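Side-chain contacts in alpha-catenin-like protein hmp-1 (Caenorhabditis elegans, PDB 5XA5), which binds actin filaments, beta-catenin and cadherin at cell junctions and is required for cell migration and cell shape changes during body enclosure and elongation: residues L26-Q31 with K136-A141; P44-P47 with G53-A56; T68-I73 with E91-V96; I170-L175 with T222-F227; I188-R193 with A208-L213. All blocks are in the same frame, centred on the assembly; numbering follows the deposited sequence.

Contact 1: residues L26-Q31 with K136-A141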
# COMPACT_ATOMS: atom_id res chain seq x y z
N LEU A 26 9.13 1.60 -3.42
CA LEU A 26 10.55 1.92 -3.31
C LEU A 26 11.07 2.48 -4.63
O LEU A 26 11.75 3.50 -4.64
CB LEU A 26 11.36 0.68 -2.90
CG LEU A 26 12.87 0.93 -2.70
CD1 LEU A 26 13.09 2.07 -1.69
CD2 LEU A 26 13.59 -0.33 -2.24
N LYS A 27 10.72 1.84 -5.74
CA LYS A 27 11.24 2.30 -7.04
C LYS A 27 10.67 3.66 -7.39
O LYS A 27 11.39 4.54 -7.87
CB LYS A 27 10.90 1.31 -8.15
CG LYS A 27 11.71 0.02 -8.02
CD LYS A 27 11.73 -0.79 -9.30
CE LYS A 27 10.33 -1.15 -9.75
NZ LYS A 27 9.61 -1.93 -8.70
N GLN A 28 9.38 3.85 -7.11
CA GLN A 28 8.75 5.14 -7.41
C GLN A 28 9.38 6.27 -6.60
O GLN A 28 9.68 7.33 -7.14
CB GLN A 28 7.24 5.09 -7.11
CG GLN A 28 6.44 4.31 -8.13
CD GLN A 28 4.95 4.32 -7.81
OE1 GLN A 28 4.23 5.26 -8.14
NE2 GLN A 28 4.48 3.26 -7.16
N ILE A 29 9.57 6.06 -5.30
CA ILE A 29 10.12 7.13 -4.48
C ILE A 29 11.60 7.34 -4.81
O ILE A 29 12.09 8.46 -4.73
CB ILE A 29 9.93 6.88 -2.95
CG1 ILE A 29 10.74 5.69 -2.45
CG2 ILE A 29 8.45 6.72 -2.59
CD1 ILE A 29 10.58 5.44 -0.95
N THR A 30 12.30 6.29 -5.22
CA THR A 30 13.70 6.47 -5.60
C THR A 30 13.78 7.37 -6.83
O THR A 30 14.65 8.25 -6.91
CB THR A 30 14.36 5.11 -5.86
OG1 THR A 30 14.30 4.35 -4.64
CG2 THR A 30 15.80 5.26 -6.25
N GLN A 31 12.86 7.18 -7.76
CA GLN A 31 12.79 8.06 -8.94
C GLN A 31 12.50 9.49 -8.52
O GLN A 31 13.17 10.43 -8.96
CB GLN A 31 11.70 7.61 -9.91
CG GLN A 31 11.96 6.31 -10.63
CD GLN A 31 10.71 5.80 -11.33
OE1 GLN A 31 9.96 6.57 -11.92
NE2 GLN A 31 10.49 4.49 -11.27
N LYS A 136 5.93 10.58 0.60
CA LYS A 136 5.37 10.28 1.92
C LYS A 136 3.94 9.77 1.79
O LYS A 136 3.52 8.88 2.54
CB LYS A 136 5.43 11.50 2.84
CG LYS A 136 6.80 11.69 3.48
CD LYS A 136 6.93 12.98 4.26
CE LYS A 136 8.34 13.13 4.81
NZ LYS A 136 8.53 14.41 5.55
N PHE A 137 3.19 10.32 0.84
CA PHE A 137 1.83 9.85 0.59
C PHE A 137 1.82 8.40 0.14
O PHE A 137 1.00 7.61 0.59
CB PHE A 137 1.10 10.71 -0.45
CG PHE A 137 -0.30 10.22 -0.75
CD1 PHE A 137 -1.35 10.58 0.08
CD2 PHE A 137 -0.56 9.41 -1.84
CE1 PHE A 137 -2.63 10.13 -0.17
CE2 PHE A 137 -1.86 8.97 -2.10
CZ PHE A 137 -2.89 9.32 -1.26
N LEU A 138 2.74 8.04 -0.75
CA LEU A 138 2.79 6.68 -1.24
C LEU A 138 3.17 5.71 -0.14
O LEU A 138 2.68 4.58 -0.12
CB LEU A 138 3.78 6.54 -2.40
CG LEU A 138 3.43 7.36 -3.65
CD1 LEU A 138 4.50 7.17 -4.70
CD2 LEU A 138 2.08 6.91 -4.19
N ILE A 139 4.04 6.14 0.77
CA ILE A 139 4.50 5.27 1.86
C ILE A 139 3.34 5.01 2.81
O ILE A 139 3.12 3.87 3.25
CB ILE A 139 5.68 5.90 2.63
CG1 ILE A 139 6.97 5.77 1.81
CG2 ILE A 139 5.89 5.20 3.96
CD1 ILE A 139 8.12 6.59 2.37
N LEU A 140 2.60 6.06 3.11
CA LEU A 140 1.41 5.93 3.93
C LEU A 140 0.36 5.07 3.22
O LEU A 140 -0.29 4.22 3.85
CB LEU A 140 0.84 7.31 4.27
CG LEU A 140 -0.46 7.27 5.05
CD1 LEU A 140 -0.24 6.56 6.38
CD2 LEU A 140 -0.98 8.69 5.25
N ALA A 141 0.22 5.26 1.91
CA ALA A 141 -0.74 4.48 1.14
C ALA A 141 -0.44 2.99 1.22
O ALA A 141 -1.36 2.18 1.32
CB ALA A 141 -0.75 4.92 -0.33

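Contact 2: residues P44-P47 with G53-A56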
# COMPACT_ATOMS: atom_id res chain seq x y z
N PRO A 44 16.11 23.08 -23.91
CA PRO A 44 15.10 24.01 -24.41
C PRO A 44 13.69 23.45 -24.26
O PRO A 44 13.50 22.28 -23.93
CB PRO A 44 15.48 24.20 -25.88
CG PRO A 44 16.21 22.95 -26.24
CD PRO A 44 16.92 22.49 -25.00
N LEU A 45 12.71 24.31 -24.49
CA LEU A 45 11.31 23.91 -24.52
C LEU A 45 11.09 22.86 -25.60
O LEU A 45 11.67 22.95 -26.68
CB LEU A 45 10.42 25.12 -24.78
CG LEU A 45 10.34 26.18 -23.68
CD1 LEU A 45 9.70 27.45 -24.21
CD2 LEU A 45 9.56 25.64 -22.49
N LYS A 46 10.24 21.88 -25.32
CA LYS A 46 9.84 20.94 -26.35
C LYS A 46 9.07 21.73 -27.41
O LYS A 46 8.55 22.81 -27.13
CB LYS A 46 8.99 19.79 -25.78
CG LYS A 46 8.13 20.14 -24.57
CD LYS A 46 8.30 19.10 -23.47
CE LYS A 46 7.50 19.44 -22.23
NZ LYS A 46 7.97 20.69 -21.59
N PRO A 47 9.02 21.21 -28.65
CA PRO A 47 8.33 21.93 -29.72
C PRO A 47 6.88 22.26 -29.37
O PRO A 47 6.13 21.38 -28.92
CB PRO A 47 8.41 20.96 -30.90
CG PRO A 47 9.67 20.19 -30.64
CD PRO A 47 9.65 19.97 -29.15
N GLY A 53 2.92 27.34 -20.43
CA GLY A 53 2.46 25.98 -20.61
C GLY A 53 3.10 24.99 -19.63
O GLY A 53 2.45 24.02 -19.21
N LEU A 54 4.36 25.21 -19.28
CA LEU A 54 5.03 24.35 -18.29
C LEU A 54 4.31 24.41 -16.96
O LEU A 54 4.13 23.39 -16.29
CB LEU A 54 6.49 24.75 -18.10
CG LEU A 54 7.49 24.46 -19.21
CD1 LEU A 54 8.85 25.10 -18.93
CD2 LEU A 54 7.64 22.96 -19.38
N VAL A 55 3.93 25.61 -16.55
CA VAL A 55 3.22 25.79 -15.30
C VAL A 55 1.82 25.20 -15.40
O VAL A 55 1.33 24.56 -14.46
CB VAL A 55 3.14 27.29 -14.91
CG1 VAL A 55 2.33 27.49 -13.64
CG2 VAL A 55 4.54 27.88 -14.77
N ALA A 56 1.17 25.39 -16.55
CA ALA A 56 -0.18 24.85 -16.76
C ALA A 56 -0.19 23.33 -16.63
O ALA A 56 -1.07 22.76 -15.98
CB ALA A 56 -0.73 25.28 -18.12

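Contact 3: residues T68-I73 with E91-V96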
# COMPACT_ATOMS: atom_id res chain seq x y z
N THR A 68 -7.39 11.71 -8.32
CA THR A 68 -7.20 10.27 -8.28
C THR A 68 -6.97 9.80 -6.85
O THR A 68 -7.51 8.76 -6.40
CB THR A 68 -6.03 9.86 -9.19
OG1 THR A 68 -6.35 10.20 -10.54
CG2 THR A 68 -5.75 8.36 -9.09
N GLY A 69 -6.17 10.56 -6.11
CA GLY A 69 -5.91 10.28 -4.71
C GLY A 69 -7.19 10.25 -3.88
O GLY A 69 -7.38 9.34 -3.07
N SER A 70 -8.06 11.23 -4.09
CA SER A 70 -9.34 11.28 -3.37
C SER A 70 -10.22 10.08 -3.70
O SER A 70 -10.85 9.51 -2.81
CB SER A 70 -10.10 12.57 -3.70
OG SER A 70 -9.27 13.71 -3.56
N PHE A 71 -10.28 9.73 -4.97
CA PHE A 71 -11.06 8.57 -5.41
C PHE A 71 -10.51 7.29 -4.78
O PHE A 71 -11.27 6.47 -4.26
CB PHE A 71 -11.04 8.47 -6.93
CG PHE A 71 -11.85 7.33 -7.48
CD1 PHE A 71 -13.23 7.41 -7.54
CD2 PHE A 71 -11.22 6.19 -7.95
CE1 PHE A 71 -13.97 6.37 -8.05
CE2 PHE A 71 -11.97 5.14 -8.46
CZ PHE A 71 -13.34 5.23 -8.51
N ALA A 72 -9.19 7.13 -4.82
CA ALA A 72 -8.52 5.94 -4.28
C ALA A 72 -8.82 5.78 -2.79
O ALA A 72 -9.09 4.67 -2.32
CB ALA A 72 -7.00 6.03 -4.50
N ILE A 73 -8.79 6.89 -2.07
CA ILE A 73 -9.05 6.87 -0.63
C ILE A 73 -10.51 6.50 -0.35
O ILE A 73 -10.80 5.71 0.56
CB ILE A 73 -8.73 8.24 0.02
CG1 ILE A 73 -7.22 8.53 -0.02
CG2 ILE A 73 -9.19 8.27 1.47
CD1 ILE A 73 -6.88 9.99 0.34
N GLU A 91 -4.75 13.88 5.25
CA GLU A 91 -3.71 14.80 5.71
C GLU A 91 -2.49 14.77 4.79
O GLU A 91 -1.94 15.81 4.43
CB GLU A 91 -3.27 14.43 7.13
CG GLU A 91 -2.41 15.48 7.82
CD GLU A 91 -2.01 15.07 9.22
OE1 GLU A 91 -2.22 13.89 9.58
OE2 GLU A 91 -1.49 15.92 9.97
N ALA A 92 -2.07 13.57 4.41
CA ALA A 92 -0.91 13.42 3.54
C ALA A 92 -1.20 13.94 2.14
O ALA A 92 -0.32 14.51 1.49
CB ALA A 92 -0.48 11.96 3.48
N LEU A 93 -2.42 13.73 1.67
CA LEU A 93 -2.82 14.25 0.37
C LEU A 93 -2.85 15.77 0.41
O LEU A 93 -2.53 16.44 -0.57
CB LEU A 93 -4.18 13.70 -0.05
CG LEU A 93 -4.55 13.85 -1.53
CD1 LEU A 93 -3.50 13.19 -2.43
CD2 LEU A 93 -5.93 13.29 -1.80
N GLY A 94 -3.26 16.32 1.56
CA GLY A 94 -3.29 17.75 1.75
C GLY A 94 -1.90 18.36 1.67
O GLY A 94 -1.73 19.47 1.18
N ALA A 95 -0.90 17.61 2.12
CA ALA A 95 0.48 18.10 2.05
C ALA A 95 0.94 18.18 0.60
O ALA A 95 1.75 19.05 0.25
CB ALA A 95 1.40 17.20 2.86
N VAL A 96 0.44 17.29 -0.25
CA VAL A 96 0.71 17.36 -1.68
C VAL A 96 0.04 18.60 -2.29
O VAL A 96 0.65 19.32 -3.08
CB VAL A 96 0.25 16.08 -2.43
CG1 VAL A 96 0.43 16.23 -3.93
CG2 VAL A 96 1.05 14.88 -1.94

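Contact 4: residues I170-L175 with T222-F227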
# COMPACT_ATOMS: atom_id res chain seq x y z
N ILE A 170 -23.79 -29.35 10.49
CA ILE A 170 -24.24 -28.44 9.43
C ILE A 170 -23.57 -27.06 9.56
O ILE A 170 -23.18 -26.45 8.54
CB ILE A 170 -25.77 -28.30 9.45
CG1 ILE A 170 -26.41 -29.61 8.99
CG2 ILE A 170 -26.23 -27.17 8.54
CD1 ILE A 170 -27.92 -29.59 9.01
N LYS A 171 -23.41 -26.57 10.78
CA LYS A 171 -22.70 -25.31 10.98
C LYS A 171 -21.23 -25.43 10.60
O LYS A 171 -20.67 -24.52 10.00
CB LYS A 171 -22.82 -24.82 12.43
CG LYS A 171 -24.08 -24.02 12.72
CD LYS A 171 -24.17 -23.68 14.20
CE LYS A 171 -25.57 -23.27 14.61
NZ LYS A 171 -25.64 -23.05 16.08
N VAL A 172 -20.59 -26.55 10.96
CA VAL A 172 -19.18 -26.72 10.65
C VAL A 172 -18.96 -26.72 9.13
O VAL A 172 -18.05 -26.06 8.61
CB VAL A 172 -18.61 -28.01 11.26
CG1 VAL A 172 -17.18 -28.23 10.75
CG2 VAL A 172 -18.64 -27.94 12.81
N ASP A 173 -19.81 -27.43 8.41
CA ASP A 173 -19.71 -27.42 6.94
C ASP A 173 -19.96 -26.05 6.33
O ASP A 173 -19.25 -25.64 5.41
CB ASP A 173 -20.69 -28.43 6.34
CG ASP A 173 -20.21 -29.85 6.46
OD1 ASP A 173 -19.03 -30.08 6.79
OD2 ASP A 173 -21.02 -30.77 6.20
N ASP A 174 -20.98 -25.35 6.82
CA ASP A 174 -21.30 -24.03 6.26
C ASP A 174 -20.20 -23.03 6.55
O ASP A 174 -19.83 -22.22 5.70
CB ASP A 174 -22.63 -23.51 6.81
CG ASP A 174 -23.82 -24.27 6.26
OD1 ASP A 174 -23.68 -24.93 5.21
OD2 ASP A 174 -24.91 -24.20 6.88
N LEU A 175 -19.65 -23.07 7.77
CA LEU A 175 -18.55 -22.17 8.09
C LEU A 175 -17.30 -22.54 7.29
O LEU A 175 -16.59 -21.65 6.86
CB LEU A 175 -18.26 -22.19 9.59
CG LEU A 175 -19.35 -21.47 10.40
CD1 LEU A 175 -19.21 -21.86 11.87
CD2 LEU A 175 -19.23 -19.96 10.23
N THR A 222 -11.50 -30.91 9.43
CA THR A 222 -11.87 -32.29 9.66
C THR A 222 -11.77 -32.64 11.15
O THR A 222 -12.55 -33.44 11.64
CB THR A 222 -11.04 -33.27 8.81
OG1 THR A 222 -9.65 -33.00 8.96
CG2 THR A 222 -11.39 -33.09 7.34
N SER A 223 -10.86 -32.00 11.89
CA SER A 223 -10.77 -32.25 13.32
C SER A 223 -12.00 -31.71 14.05
O SER A 223 -12.52 -32.34 14.97
CB SER A 223 -9.51 -31.63 13.93
OG SER A 223 -9.64 -30.22 13.97
N THR A 224 -12.49 -30.53 13.65
CA THR A 224 -13.69 -29.96 14.27
C THR A 224 -14.93 -30.78 13.91
O THR A 224 -15.81 -31.00 14.74
CB THR A 224 -13.91 -28.46 13.86
OG1 THR A 224 -14.01 -28.32 12.44
CG2 THR A 224 -12.76 -27.61 14.38
N ARG A 225 -15.00 -31.23 12.67
CA ARG A 225 -16.16 -31.98 12.22
C ARG A 225 -16.24 -33.32 12.94
O ARG A 225 -17.31 -33.75 13.35
CB ARG A 225 -16.11 -32.17 10.71
CG ARG A 225 -17.41 -32.63 10.09
CD ARG A 225 -17.20 -32.80 8.60
NE ARG A 225 -18.46 -32.79 7.86
CZ ARG A 225 -19.19 -33.88 7.63
NH1 ARG A 225 -18.80 -35.06 8.10
NH2 ARG A 225 -20.31 -33.78 6.93
N THR A 226 -15.09 -33.98 13.11
CA THR A 226 -15.06 -35.27 13.79
C THR A 226 -15.41 -35.06 15.27
O THR A 226 -16.15 -35.85 15.85
CB THR A 226 -13.67 -35.92 13.67
OG1 THR A 226 -13.44 -36.31 12.31
CG2 THR A 226 -13.57 -37.16 14.57
N PHE A 227 -14.90 -33.99 15.86
CA PHE A 227 -15.15 -33.76 17.28
C PHE A 227 -16.61 -33.41 17.60
O PHE A 227 -17.11 -33.78 18.67
CB PHE A 227 -14.23 -32.65 17.81
CG PHE A 227 -14.38 -32.41 19.28
CD1 PHE A 227 -14.11 -33.42 20.19
CD2 PHE A 227 -14.80 -31.18 19.75
CE1 PHE A 227 -14.26 -33.20 21.55
CE2 PHE A 227 -14.95 -30.96 21.11
CZ PHE A 227 -14.67 -31.96 22.01

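Contact 5: residues I188-R193 with A208-L213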
# COMPACT_ATOMS: atom_id res chain seq x y z
N ILE A 188 -4.36 -15.17 -2.52
CA ILE A 188 -3.99 -14.38 -3.70
C ILE A 188 -3.29 -13.09 -3.30
O ILE A 188 -2.23 -12.76 -3.84
CB ILE A 188 -5.22 -14.01 -4.55
CG1 ILE A 188 -5.87 -15.28 -5.11
CG2 ILE A 188 -4.84 -13.06 -5.68
CD1 ILE A 188 -7.28 -15.08 -5.62
N THR A 189 -3.85 -12.35 -2.34
CA THR A 189 -3.30 -11.06 -1.96
C THR A 189 -1.96 -11.23 -1.24
O THR A 189 -1.04 -10.42 -1.41
CB THR A 189 -4.27 -10.27 -1.06
OG1 THR A 189 -4.29 -10.84 0.24
CG2 THR A 189 -5.67 -10.31 -1.65
N VAL A 190 -1.84 -12.29 -0.45
CA VAL A 190 -0.58 -12.53 0.26
C VAL A 190 0.56 -12.92 -0.69
O VAL A 190 1.70 -12.49 -0.52
CB VAL A 190 -0.77 -13.60 1.34
CG1 VAL A 190 0.57 -14.13 1.82
CG2 VAL A 190 -1.55 -13.00 2.47
N ARG A 191 0.26 -13.76 -1.69
CA ARG A 191 1.27 -14.12 -2.69
C ARG A 191 1.76 -12.89 -3.43
O ARG A 191 2.96 -12.75 -3.71
CB ARG A 191 0.70 -15.14 -3.67
CG ARG A 191 0.71 -16.56 -3.14
CD ARG A 191 -0.01 -17.50 -4.09
NE ARG A 191 0.02 -18.87 -3.61
CZ ARG A 191 0.44 -19.90 -4.34
NH1 ARG A 191 0.87 -19.71 -5.58
NH2 ARG A 191 0.44 -21.13 -3.83
N ARG A 192 0.84 -11.99 -3.78
CA ARG A 192 1.22 -10.77 -4.50
C ARG A 192 2.03 -9.86 -3.60
O ARG A 192 3.01 -9.26 -4.06
CB ARG A 192 -0.01 -10.04 -5.04
CG ARG A 192 -0.79 -10.85 -6.07
CD ARG A 192 -2.02 -10.11 -6.58
NE ARG A 192 -1.69 -9.08 -7.55
CZ ARG A 192 -1.99 -7.79 -7.42
NH1 ARG A 192 -2.63 -7.37 -6.34
NH2 ARG A 192 -1.64 -6.93 -8.37
N ARG A 193 1.65 -9.77 -2.33
CA ARG A 193 2.42 -8.98 -1.38
C ARG A 193 3.83 -9.52 -1.25
O ARG A 193 4.81 -8.76 -1.18
CB ARG A 193 1.72 -8.95 -0.00
CG ARG A 193 2.45 -8.13 1.04
CD ARG A 193 2.51 -6.70 0.57
NE ARG A 193 3.17 -5.85 1.55
CZ ARG A 193 3.32 -4.54 1.38
NH1 ARG A 193 2.84 -3.95 0.29
NH2 ARG A 193 3.96 -3.82 2.30
N ALA A 208 6.02 -18.65 4.16
CA ALA A 208 5.98 -19.78 5.08
C ALA A 208 4.67 -19.78 5.84
O ALA A 208 4.05 -20.83 6.02
CB ALA A 208 7.15 -19.75 6.03
N ALA A 209 4.27 -18.60 6.31
CA ALA A 209 3.00 -18.48 7.04
C ALA A 209 1.82 -18.80 6.13
O ALA A 209 0.87 -19.46 6.56
CB ALA A 209 2.87 -17.07 7.66
N ARG A 210 1.86 -18.32 4.88
CA ARG A 210 0.84 -18.68 3.89
C ARG A 210 0.71 -20.20 3.75
O ARG A 210 -0.39 -20.76 3.80
CB ARG A 210 1.16 -18.05 2.52
CG ARG A 210 0.06 -18.26 1.49
CD ARG A 210 0.60 -18.32 0.06
NE ARG A 210 1.44 -19.50 -0.13
CZ ARG A 210 0.99 -20.70 -0.48
NH1 ARG A 210 -0.31 -20.89 -0.67
NH2 ARG A 210 1.82 -21.72 -0.62
N SER A 211 1.84 -20.87 3.58
CA SER A 211 1.84 -22.32 3.43
C SER A 211 1.24 -23.01 4.66
O SER A 211 0.46 -23.96 4.53
CB SER A 211 3.25 -22.82 3.18
OG SER A 211 3.76 -22.25 2.00
N ALA A 212 1.60 -22.52 5.84
CA ALA A 212 1.11 -23.10 7.09
C ALA A 212 -0.41 -22.93 7.19
O ALA A 212 -1.11 -23.86 7.59
CB ALA A 212 1.79 -22.47 8.29
N LEU A 213 -0.91 -21.75 6.84
CA LEU A 213 -2.35 -21.56 6.82
C LEU A 213 -3.03 -22.54 5.86
O LEU A 213 -4.05 -23.15 6.22
CB LEU A 213 -2.71 -20.11 6.43
CG LEU A 213 -4.21 -19.82 6.25
CD1 LEU A 213 -4.99 -20.09 7.53
CD2 LEU A 213 -4.46 -18.39 5.74

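Contact 1: residues L26-Q31 with K136-A141
Leu138 of helix 117-165 turns its CD1 methyl to helix 23-36, where it lies 3.9 Å from OE1 of Gln28. The two side chains cross at about a right angle, Gln28 running extended beyond CG so that its amide reaches over to the methyl. This oxygen-to-methyl approach is plain van der Waals packing. The other end of the amide is occupied on its own helix, where NE2 makes a weak hydrogen bond to Asn24 OD1. Gln28, Ile29 and Leu138 are all buried and make up the inner part of the contact, with CG2 of Ile29, in the conformer described, 4.5 Å from Leu138 CD1. The axes of these segments run nearly antiparallel, at 170°, and pass 10.1 Å apart, as neighbours in the N-terminal helical bundle of this vinculin-family protein; helix 117-165 is the long member that continues into the next bundle. A chain of another protein packs polar and apolar side chains on Gln28 and Leu138 respectively, so the partner also packs on this side of the contact. The more exposed side is at Ile139. Its CD1 meets CD1 of Ile29 at 4.3 Å, a methyl-to-methyl touch between ends of side chains, with Val20 lying against both isoleucines. On the far side of helix 23-36 the residues are more open to solvent: Lys27 is exposed, and partly exposed Thr30 folds its hydroxyl back on its own helix, OG1 donating to Leu26 O at 2.7 Å. That carbonyl also receives Thr30 N, the two donors arriving from opposite faces of its plane.

Contact 2: residues P44-P47 with G53-A56
Leu54 faces two residues of the loop that leads into its helix, giving one methyl to each: CD1 to Leu45 and CD2 to Lys46. It buries the most surface of the three. Its CB points at the loop, and CG stands anti to the carbonyl carbon (chi1 -72°), which carries the isobutyl group outward from helix 51-74 and spreads its two branches before the loop. Leu45 answers with CD2, which packs 3.7 Å from Leu54 CD1 and 4.1 Å from Leu54 CG, the two leucines meeting at a slant. An aromatic side chain from a chain of another protein also packs on Leu45. Lys46 meets the other branch, likewise crossing it at an angle. Its NZ is 3.2 Å from Leu54 CD2, close for an ammonium group and a methyl, and since chi1 (32°) and chi2 (-133°) both stray from staggered values, the detail of this approach is doubtful. An acidic side chain of the other protein lies against Lys46 as well. The loop 44-47 is extended, its backbone torsions resembling polyproline II, and it passes alongside the first turns of helix 51-74 at one end of the N-terminal bundle; the centre of the contact lies about 35 Å from that of the chain. Within that helix start, Gly53 N is hydrogen-bonded to Thr50 OG1, while the next residue but one, Val55, packs on helix 83-112. The chemistry thus amounts to one apolar contact between leucine methyls, joined by an ammonium end that forms no bond with the methyl it meets and probably adds little attraction.

Contact 3: residues T68-I73 with E91-V96
Leu93 reaches from helix 83-112 toward helix 51-74, where its outer methyls meet Gly69, Ser70 and Ile73. The side chain begins beside an aromatic ring: CB lies 3.9 Å from CE1 of Phe137, on helix 117-165, and touches nothing of residues 68-73. CG stands trans to the backbone N (chi1 -164°), which directs the fork away from its own helix and across the gap. From CG the branches part. CD1 comes 4.4 Å from CA of Gly69, at the place a side chain on that residue would fill; a beta carbon there would lie only 2.9 Å from the methyl, so the lack of one lets the leucine settle against the backbone. CD2 does most of the touching. Leu93 CD2 sits 3.9 Å from Gly69 C, the carbonyl carbon. The same Leu93 CD2 is 3.7 Å from Ser70 N and 3.8 Å from Ser70 OG. That hydroxyl is engaged with its own helix, in a hydrogen bond to Leu66 O, and meets the methyl as a packing neighbour. Leu93 CD2 also lies 4.0 Å from CD1 of Ile73, the isoleucine and leucine sliding past each other in opposite directions. Ile73 in turn packs on Ile86, Leu89 and His90 of helix 83-112, while Leu93 also touches Phe65 and Leu66 about one turn back along helix 51-74. The two helices are antiparallel, 175° between the axes of the two segments, and form a hairpin in the all-helical N-terminal bundle, with helix 117-165 covering Leu93 from a third direction through Phe137.

Contact 4: residues I170-L175 with T222-F227
Arg225 holds CG trans to its backbone N (chi1 -165°) and stays extended as far as NE, while Asp173 has CG anti to the carbonyl carbon; together these settings bring guanidinium and carboxylate edge to edge across the gap between the helices. In the arginine conformer described, NE donates to OD1 of Asp173 at 3.0 Å and NH2 to OD2 at 3.2 Å, a side-on, two-pronged salt bridge. Both bonds are nearly straight, the first at 168°, and the two planes lie only 18° apart. OD2 uses its syn lone pair, whereas the donor to OD1 is somewhat tilted from the carboxylate plane. The bridge joins helices 169-196 and 200-229, an antiparallel hairpin belonging to the second helical bundle of this vinculin-family fragment, with segment axes 9.8 Å apart here. OD1 has a second partner, the hydroxyl of Tyr221, which braces the carboxylate. Replacing Asp173 by an alanine would probably leave the arginine without its opposing charge and free to swing, with the Tyr221 hydroxyl losing a bond as well. Deeper in, buried Val172 points at the other helix, its CG1 lying 4.1 Å from Arg225 CB and, in the threonine conformer described, 3.6 Å from Thr224 OG1. The threonine hydroxyl is hydrogen-bonded within its own helix, with the Leu220 carbonyl its main partner, and Met163 of helix 117-165 packs against both Val172 and Thr224.

Contact 5: residues I188-R193 with A208-L213
Arg191 brings NH2 over one face of the Arg210 guanidinium, 3.1 Å above its plane and offset toward the rim. The two flat groups stand 79° apart, so Arg191 presents an edge where Arg210 presents a face. The closest pair, Arg191 NH2 and Arg210 NH1, is 3.3 Å apart; both are donors, and no bond joins them. Below the charged ends the chains touch through carbon, Arg191 CG lying 3.7 Å from Arg210 CD. At the base of the contact, CG1 of buried Val190 packs 4.0 Å from Arg210 CB, and the arginine's CB and CG pass the valine methyl at a slant. Arg210 sets off toward the opposite helix and then bends at chi3 (66°), which turns its guanidinium aside to meet the extended Arg191. What gathers the two cations is Asp187, one turn before Arg191 on the same helix: OD1 forms a salt bridge with Arg210 NH1 and OD2 one with Arg191 NE, so each carboxylate oxygen serves one arginine and the shared anion probably offsets their closeness. A leucine in place of Arg210 would probably leave Asp187 with just the own-helix Arg191 of this pair, no charge reaching it from Arg210's position, and remove the flat face on which Arg191 rests. Farther out, Val190 also packs on Leu206, while helix 234-258 covers another face of helix 200-229. Helices 169-196 and 200-229 run in roughly opposite directions here, close to the short turn that joins them, a helical hairpin of the second bundle in this vinculin-family fold, with an aspartate-bridged arginine pair on its more exposed side.

Contacts 1 and 3 are buried, contacts 2, 4 and 5 only partly so, and the chemistry changes accordingly. Contacts 1 and 3, with centres about 14 Å apart, touch through Phe137 and Leu140, and each packs mainly through methyl groups; helix 117-165 thus meets the hairpin that contact 3 closes. Contact 2 uses helix 51-74 too, but at the bundle end, where a loop replaces a second helix. Contacts 4 and 5 join the same pair, helices 169-196 and 200-229, the contacts' centres being about 24 Å apart, and both set a valine beneath charged groups: a direct salt bridge in contact 4, two arginines sharing an aspartate in contact 5. The centres of contacts 2 and 4, about 67 Å apart, lie on opposite sides of the chain's centre.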